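Long-range contact in catechol 1,2-dioxygenase (Burkholderia ambifaria, PDB 5VXT), which uses a non-haem iron(III) ion to bind catechol and probably cleaves its ring between the two hydroxyl-bearing carbons with dioxygen: residues 147-157 with 295-306. Sequence-based numbering, arbitrary orientation.
Sequences PLVIHGTVTGL and YQDIEFNFVLTP
The imidazole of His151 lies against the neighbouring strand, with CA of Glu299 over one face, 4.1 Å from the ring centroid in a CH-pi contact, and the carboxylate of Asp297 at its edge. NE2 donates to OD1 of Asp297 over 2.8 Å, on the syn side of the carboxylate, with OD1 almost in the imidazole plane. CG of His151 stands between its backbone N and carbonyl carbon (chi1 62°), which swings the ring across to Asp297. OD2 of Asp297 lies at the edge of the Tyr295 ring, in its plane, while CG2 of Val149 touches CE1 of Tyr295 obliquely at 3.7 Å. Phe302 carries CD2 of Phe300 over one face, and its ring meets Phe241 edge-to-face.

The backbones that carry these groups, strands 147-155 and 295-303, run parallel, pairing from Leu148 with Gln296 to His151 with Glu299. At Phe300 and Asn301 the regular pairing is interrupted. OD1 of Asn301 accepts the N-H of Thr153 (OD1 to N 2.8 Å), a short amide side chain reaching across where O of Phe300 is too far. Gly152 suits this spot because a CB would collide with O of Phe300. Backbone bonding resumes as N of Phe302 donates to O of Thr153 at 2.9 Å, then N of Thr155 to O of Phe302.

Ile150, Ile298 and Phe302 are apolar because they turn into the beta-sandwich core, against strands 238-244 and 251-256; Val154 shares their face, its CG1 touching CD1 of Leu304. His151, Glu299 and Thr155 occupy the more polar opposite face. Asp297 may favour a protonated His151, with Glu299 nearby and Lys282 a weak, long partner of the aspartate. The chemistry thus implies two unlike sheet faces, one mostly hydrocarbon and the other tied by a histidine-carboxylate bond.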
ATOM      1  N   PRO B 147     -20.464 -16.183 -30.710  1.00 46.76           N
ATOM      2  CA  PRO B 147     -19.958 -14.999 -31.419  1.00 44.93           C
ATOM      3  C   PRO B 147     -20.780 -13.757 -31.107  1.00 43.56           C
ATOM      4  O   PRO B 147     -22.002 -13.817 -30.950  1.00 44.06           O
ATOM      5  CB  PRO B 147     -20.071 -15.393 -32.897  1.00 46.69           C
ATOM      6  CG  PRO B 147     -21.175 -16.405 -32.925  1.00 54.88           C
ATOM      7  CD  PRO B 147     -21.087 -17.160 -31.623  1.00 47.54           C
ATOM      8  N   LEU B 148     -20.088 -12.619 -31.036  1.00 42.36           N
ATOM      9  CA  LEU B 148     -20.689 -11.333 -30.708  1.00 41.06           C
ATOM     10  C   LEU B 148     -20.170 -10.276 -31.672  1.00 49.16           C
ATOM     11  O   LEU B 148     -18.954 -10.154 -31.861  1.00 42.32           O
ATOM     12  CB  LEU B 148     -20.363 -10.925 -29.260  1.00 39.49           C
ATOM     13  CG  LEU B 148     -20.759  -9.510 -28.836  1.00 38.12           C
ATOM     14  CD1 LEU B 148     -22.255  -9.381 -28.650  1.00 38.17           C
ATOM     15  CD2 LEU B 148     -20.029  -9.125 -27.557  1.00 36.85           C
ATOM     16  N   VAL B 149     -21.081  -9.512 -32.274  1.00 45.43           N
ATOM     17  CA  VAL B 149     -20.714  -8.391 -33.141  1.00 40.99           C
ATOM     18  C   VAL B 149     -21.087  -7.093 -32.436  1.00 44.96           C
ATOM     19  O   VAL B 149     -22.249  -6.890 -32.063  1.00 48.42           O
ATOM     20  CB  VAL B 149     -21.394  -8.477 -34.515  1.00 42.42           C
ATOM     21  CG1 VAL B 149     -21.136  -7.197 -35.282  1.00 48.63           C
ATOM     22  CG2 VAL B 149     -20.864  -9.662 -35.281  1.00 43.99           C
ATOM     23  N   ILE B 150     -20.098  -6.218 -32.245  1.00 38.73           N
ATOM     24  CA  ILE B 150     -20.310  -4.883 -31.703  1.00 37.54           C
ATOM     25  C   ILE B 150     -20.032  -3.885 -32.813  1.00 40.94           C
ATOM     26  O   ILE B 150     -18.958  -3.917 -33.426  1.00 38.56           O
ATOM     27  CB  ILE B 150     -19.403  -4.604 -30.494  1.00 38.51           C
ATOM     28  CG1 ILE B 150     -19.476  -5.756 -29.491  1.00 36.07           C
ATOM     29  CG2 ILE B 150     -19.798  -3.288 -29.849  1.00 38.17           C
ATOM     30  CD1 ILE B 150     -18.440  -5.642 -28.373  1.00 35.05           C
ATOM     31  N   HIS B 151     -20.994  -3.007 -33.079  1.00 38.15           N
ATOM     32  CA  HIS B 151     -20.861  -2.079 -34.191  1.00 45.56           C
ATOM     33  C   HIS B 151     -21.549  -0.772 -33.842  1.00 37.82           C
ATOM     34  O   HIS B 151     -22.521  -0.744 -33.085  1.00 41.85           O
ATOM     35  CB  HIS B 151     -21.466  -2.653 -35.478  1.00 40.10           C
ATOM     36  CG  HIS B 151     -22.935  -2.919 -35.384  1.00 44.64           C
ATOM     37  ND1 HIS B 151     -23.886  -2.052 -35.882  1.00 46.79           N
ATOM     38  CD2 HIS B 151     -23.620  -3.958 -34.849  1.00 42.69           C
ATOM     39  CE1 HIS B 151     -25.090  -2.546 -35.660  1.00 48.80           C
ATOM     40  NE2 HIS B 151     -24.957  -3.704 -35.037  1.00 40.68           N
ATOM     41  N   GLY B 152     -21.046   0.306 -34.421  1.00 40.25           N
ATOM     42  CA  GLY B 152     -21.722   1.576 -34.301  1.00 40.69           C
ATOM     43  C   GLY B 152     -20.949   2.653 -35.014  1.00 43.79           C
ATOM     44  O   GLY B 152     -20.059   2.374 -35.819  1.00 38.86           O
ATOM     45  N   THR B 153     -21.297   3.894 -34.702  1.00 37.58           N
ATOM     46  CA  THR B 153     -20.632   5.049 -35.275  1.00 38.01           C
ATOM     47  C   THR B 153     -20.055   5.923 -34.175  1.00 42.06           C
ATOM     48  O   THR B 153     -20.604   6.017 -33.071  1.00 37.58           O
ATOM     49  CB  THR B 153     -21.584   5.889 -36.118  1.00 48.02           C
ATOM     50  OG1 THR B 153     -22.531   6.526 -35.250  1.00 53.39           O
ATOM     51  CG2 THR B 153     -22.321   5.019 -37.117  1.00 43.74           C
ATOM     52  N   VAL B 154     -18.932   6.548 -34.501  1.00 39.41           N
ATOM     53  CA  VAL B 154     -18.315   7.578 -33.682  1.00 39.17           C
ATOM     54  C   VAL B 154     -18.759   8.921 -34.237  1.00 39.05           C
ATOM     55  O   VAL B 154     -18.463   9.254 -35.392  1.00 38.41           O
ATOM     56  CB  VAL B 154     -16.786   7.458 -33.695  1.00 36.71           C
ATOM     57  CG1 VAL B 154     -16.147   8.614 -32.916  1.00 36.18           C
ATOM     58  CG2 VAL B 154     -16.367   6.101 -33.157  1.00 36.18           C
ATOM     59  N   THR B 155     -19.489   9.678 -33.429  1.00 36.55           N
ATOM     60  CA  THR B 155     -19.922  11.013 -33.800  1.00 37.15           C
ATOM     61  C   THR B 155     -19.457  12.019 -32.758  1.00 42.12           C
ATOM     62  O   THR B 155     -19.123  11.663 -31.624  1.00 39.98           O
ATOM     63  CB  THR B 155     -21.445  11.101 -33.928  1.00 57.46           C
ATOM     64  OG1 THR B 155     -21.829  12.476 -33.944  1.00 67.05           O
ATOM     65  CG2 THR B 155     -22.107  10.448 -32.747  1.00 36.17           C
ATOM     66  N   GLY B 156     -19.447  13.292 -33.160  1.00 41.71           N
ATOM     67  CA  GLY B 156     -19.315  14.381 -32.221  1.00 41.29           C
ATOM     68  C   GLY B 156     -20.663  14.777 -31.652  1.00 44.22           C
ATOM     69  O   GLY B 156     -21.699  14.181 -31.948  1.00 37.92           O
ATOM     70  N   LEU B 157     -20.643  15.824 -30.824  1.00 36.30           N
ATOM     71  CA  LEU B 157     -21.881  16.304 -30.218  1.00 41.67           C
ATOM     72  C   LEU B 157     -22.887  16.810 -31.249  1.00 46.44           C
ATOM     73  O   LEU B 157     -24.082  16.887 -30.946  1.00 47.77           O
ATOM     74  CB  LEU B 157     -21.575  17.408 -29.211  1.00 45.56           C
ATOM     75  CG  LEU B 157     -20.988  16.975 -27.864  1.00 41.90           C
ATOM     76  CD1 LEU B 157     -20.628  18.191 -27.054  1.00 42.62           C
ATOM     77  CD2 LEU B 157     -21.969  16.098 -27.096  1.00 33.82           C
ATOM     78  N   TYR B 295     -25.791 -15.365 -34.077  1.00 48.96           N
ATOM     79  CA  TYR B 295     -24.865 -14.564 -33.290  1.00 47.15           C
ATOM     80  C   TYR B 295     -25.614 -13.430 -32.612  1.00 45.67           C
ATOM     81  O   TYR B 295     -26.706 -13.039 -33.029  1.00 51.11           O
ATOM     82  CB  TYR B 295     -23.718 -14.002 -34.139  1.00 49.71           C
ATOM     83  CG  TYR B 295     -24.121 -12.962 -35.162  1.00 49.38           C
ATOM     84  CD1 TYR B 295     -24.047 -11.603 -34.875  1.00 49.67           C
ATOM     85  CD2 TYR B 295     -24.554 -13.342 -36.430  1.00 48.87           C
ATOM     86  CE1 TYR B 295     -24.407 -10.651 -35.815  1.00 53.94           C
ATOM     87  CE2 TYR B 295     -24.913 -12.402 -37.375  1.00 54.93           C
ATOM     88  CZ  TYR B 295     -24.842 -11.060 -37.069  1.00 51.86           C
ATOM     89  OH  TYR B 295     -25.202 -10.133 -38.023  1.00 49.41           O
ATOM     90  N   GLN B 296     -25.006 -12.911 -31.549  1.00 44.10           N
ATOM     91  CA  GLN B 296     -25.551 -11.783 -30.813  1.00 44.57           C
ATOM     92  C   GLN B 296     -24.914 -10.494 -31.311  1.00 46.71           C
ATOM     93  O   GLN B 296     -23.731 -10.466 -31.661  1.00 44.17           O
ATOM     94  CB  GLN B 296     -25.331 -11.955 -29.307  1.00 44.17           C
ATOM     95  CG  GLN B 296     -26.319 -12.944 -28.702  1.00 45.59           C
ATOM     96  CD  GLN B 296     -25.994 -13.330 -27.278  1.00 48.40           C
ATOM     97  OE1 GLN B 296     -24.914 -13.847 -26.990  1.00 54.96           O
ATOM     98  NE2 GLN B 296     -26.936 -13.092 -26.374  1.00 45.73           N
ATOM     99  N   ASP B 297     -25.709  -9.431 -31.341  1.00 41.23           N
ATOM    100  CA  ASP B 297     -25.347  -8.187 -32.001  1.00 44.15           C
ATOM    101  C   ASP B 297     -25.657  -7.029 -31.067  1.00 39.31           C
ATOM    102  O   ASP B 297     -26.750  -6.966 -30.498  1.00 41.23           O
ATOM    103  CB  ASP B 297     -26.114  -8.056 -33.323  1.00 42.02           C
ATOM    104  CG  ASP B 297     -25.717  -6.837 -34.115  1.00 47.15           C
ATOM    105  OD1 ASP B 297     -26.450  -5.824 -34.070  1.00 47.71           O
ATOM    106  OD2 ASP B 297     -24.667  -6.893 -34.785  1.00 48.79           O
ATOM    107  N   ILE B 298     -24.691  -6.135 -30.875  1.00 38.33           N
ATOM    108  CA  ILE B 298     -24.899  -4.950 -30.054  1.00 37.07           C
ATOM    109  C   ILE B 298     -24.572  -3.724 -30.882  1.00 39.00           C
ATOM    110  O   ILE B 298     -23.428  -3.557 -31.322  1.00 37.02           O
ATOM    111  CB  ILE B 298     -24.047  -4.966 -28.775  1.00 35.89           C
ATOM    112  CG1 ILE B 298     -24.358  -6.198 -27.930  1.00 39.50           C
ATOM    113  CG2 ILE B 298     -24.303  -3.699 -27.992  1.00 34.77           C
ATOM    114  CD1 ILE B 298     -23.656  -6.202 -26.591  1.00 42.56           C
ATOM    115  N   GLU B 299     -25.561  -2.854 -31.070  1.00 37.02           N
ATOM    116  CA  GLU B 299     -25.329  -1.559 -31.696  1.00 40.53           C
ATOM    117  C   GLU B 299     -25.029  -0.546 -30.599  1.00 39.46           C
ATOM    118  O   GLU B 299     -25.823  -0.366 -29.670  1.00 37.50           O
ATOM    119  CB  GLU B 299     -26.521  -1.115 -32.548  1.00 37.79           C
ATOM    120  CG  GLU B 299     -26.350   0.296 -33.109  1.00 42.13           C
ATOM    121  CD  GLU B 299     -27.373   0.662 -34.173  1.00 51.52           C
ATOM    122  OE1 GLU B 299     -28.012  -0.251 -34.736  1.00 49.43           O
ATOM    123  OE2 GLU B 299     -27.530   1.872 -34.445  1.00 53.57           O
ATOM    124  N   PHE B 300     -23.870   0.091 -30.682  1.00 35.20           N
ATOM    125  CA  PHE B 300     -23.492   1.067 -29.672  1.00 34.08           C
ATOM    126  C   PHE B 300     -22.686   2.168 -30.330  1.00 40.18           C
ATOM    127  O   PHE B 300     -21.621   1.910 -30.900  1.00 41.16           O
ATOM    128  CB  PHE B 300     -22.697   0.418 -28.547  1.00 41.91           C
ATOM    129  CG  PHE B 300     -22.567   1.286 -27.341  1.00 36.13           C
ATOM    130  CD1 PHE B 300     -23.608   1.395 -26.434  1.00 32.65           C
ATOM    131  CD2 PHE B 300     -21.412   2.012 -27.122  1.00 36.43           C
ATOM    132  CE1 PHE B 300     -23.488   2.194 -25.313  1.00 36.67           C
ATOM    133  CE2 PHE B 300     -21.296   2.817 -26.010  1.00 30.77           C
ATOM    134  CZ  PHE B 300     -22.337   2.909 -25.111  1.00 31.67           C
ATOM    135  N   ASN B 301     -23.192   3.386 -30.242  1.00 34.02           N
ATOM    136  CA  ASN B 301     -22.532   4.545 -30.814  1.00 34.24           C
ATOM    137  C   ASN B 301     -21.770   5.282 -29.726  1.00 33.24           C
ATOM    138  O   ASN B 301     -22.139   5.247 -28.550  1.00 36.39           O
ATOM    139  CB  ASN B 301     -23.547   5.474 -31.462  1.00 34.87           C
ATOM    140  CG  ASN B 301     -24.321   4.786 -32.564  1.00 35.96           C
ATOM    141  OD1 ASN B 301     -23.756   4.011 -33.341  1.00 36.59           O
ATOM    142  ND2 ASN B 301     -25.620   5.044 -32.625  1.00 37.58           N
ATOM    143  N   PHE B 302     -20.690   5.944 -30.128  1.00 36.82           N
ATOM    144  CA  PHE B 302     -19.901   6.763 -29.218  1.00 36.38           C
ATOM    145  C   PHE B 302     -20.101   8.218 -29.603  1.00 38.98           C
ATOM    146  O   PHE B 302     -19.801   8.605 -30.739  1.00 41.36           O
ATOM    147  CB  PHE B 302     -18.422   6.386 -29.268  1.00 36.24           C
ATOM    148  CG  PHE B 302     -18.140   4.965 -28.887  1.00 32.39           C
ATOM    149  CD1 PHE B 302     -18.026   4.597 -27.553  1.00 31.39           C
ATOM    150  CD2 PHE B 302     -17.953   3.996 -29.855  1.00 33.22           C
ATOM    151  CE1 PHE B 302     -17.747   3.290 -27.203  1.00 39.28           C
ATOM    152  CE2 PHE B 302     -17.680   2.692 -29.509  1.00 35.99           C
ATOM    153  CZ  PHE B 302     -17.571   2.338 -28.186  1.00 36.78           C
ATOM    154  N   VAL B 303     -20.629   9.013 -28.680  1.00 32.55           N
ATOM    155  CA  VAL B 303     -20.776  10.451 -28.873  1.00 41.32           C
ATOM    156  C   VAL B 303     -19.685  11.120 -28.053  1.00 32.46           C
ATOM    157  O   VAL B 303     -19.686  11.034 -26.821  1.00 31.74           O
ATOM    158  CB  VAL B 303     -22.166  10.956 -28.468  1.00 37.64           C
ATOM    159  CG1 VAL B 303     -22.238  12.464 -28.624  1.00 33.46           C
ATOM    160  CG2 VAL B 303     -23.256  10.292 -29.317  1.00 37.90           C
ATOM    161  N   LEU B 304     -18.753  11.777 -28.734  1.00 33.13           N
ATOM    162  CA  LEU B 304     -17.571  12.365 -28.124  1.00 36.06           C
ATOM    163  C   LEU B 304     -17.823  13.827 -27.763  1.00 39.46           C
ATOM    164  O   LEU B 304     -18.724  14.477 -28.299  1.00 36.40           O
ATOM    165  CB  LEU B 304     -16.384  12.274 -29.089  1.00 34.31           C
ATOM    166  CG  LEU B 304     -16.069  10.946 -29.781  1.00 33.90           C
ATOM    167  CD1 LEU B 304     -14.754  11.070 -30.532  1.00 34.76           C
ATOM    168  CD2 LEU B 304     -15.993   9.799 -28.775  1.00 36.26           C
ATOM    169  N   THR B 305     -16.988  14.355 -26.866  1.00 35.05           N
ATOM    170  CA  THR B 305     -16.990  15.774 -26.539  1.00 33.16           C
ATOM    171  C   THR B 305     -15.759  16.462 -27.126  1.00 42.05           C
ATOM    172  O   THR B 305     -14.726  15.823 -27.352  1.00 34.03           O
ATOM    173  CB  THR B 305     -17.039  16.002 -25.021  1.00 32.27           C
ATOM    174  OG1 THR B 305     -15.969  15.290 -24.392  1.00 33.77           O
ATOM    175  CG2 THR B 305     -18.369  15.515 -24.469  1.00 47.65           C
ATOM    176  N   PRO B 306     -15.834  17.764 -27.393  1.00 37.17           N
ATOM    177  CA  PRO B 306     -14.712  18.448 -28.042  1.00 43.14           C
ATOM    178  C   PRO B 306     -13.660  18.924 -27.054  1.00 35.80           C
ATOM    179  O   PRO B 306     -13.935  19.204 -25.885  1.00 35.23           O
ATOM    180  CB  PRO B 306     -15.397  19.648 -28.707  1.00 41.07           C
ATOM    181  CG  PRO B 306     -16.480  19.987 -27.744  1.00 41.54           C
ATOM    182  CD  PRO B 306     -16.972  18.680 -27.185  1.00 37.41           C
TER
HETATM  183  O   HOH W   1     -23.315 -15.474 -29.278  1.00 46.96           O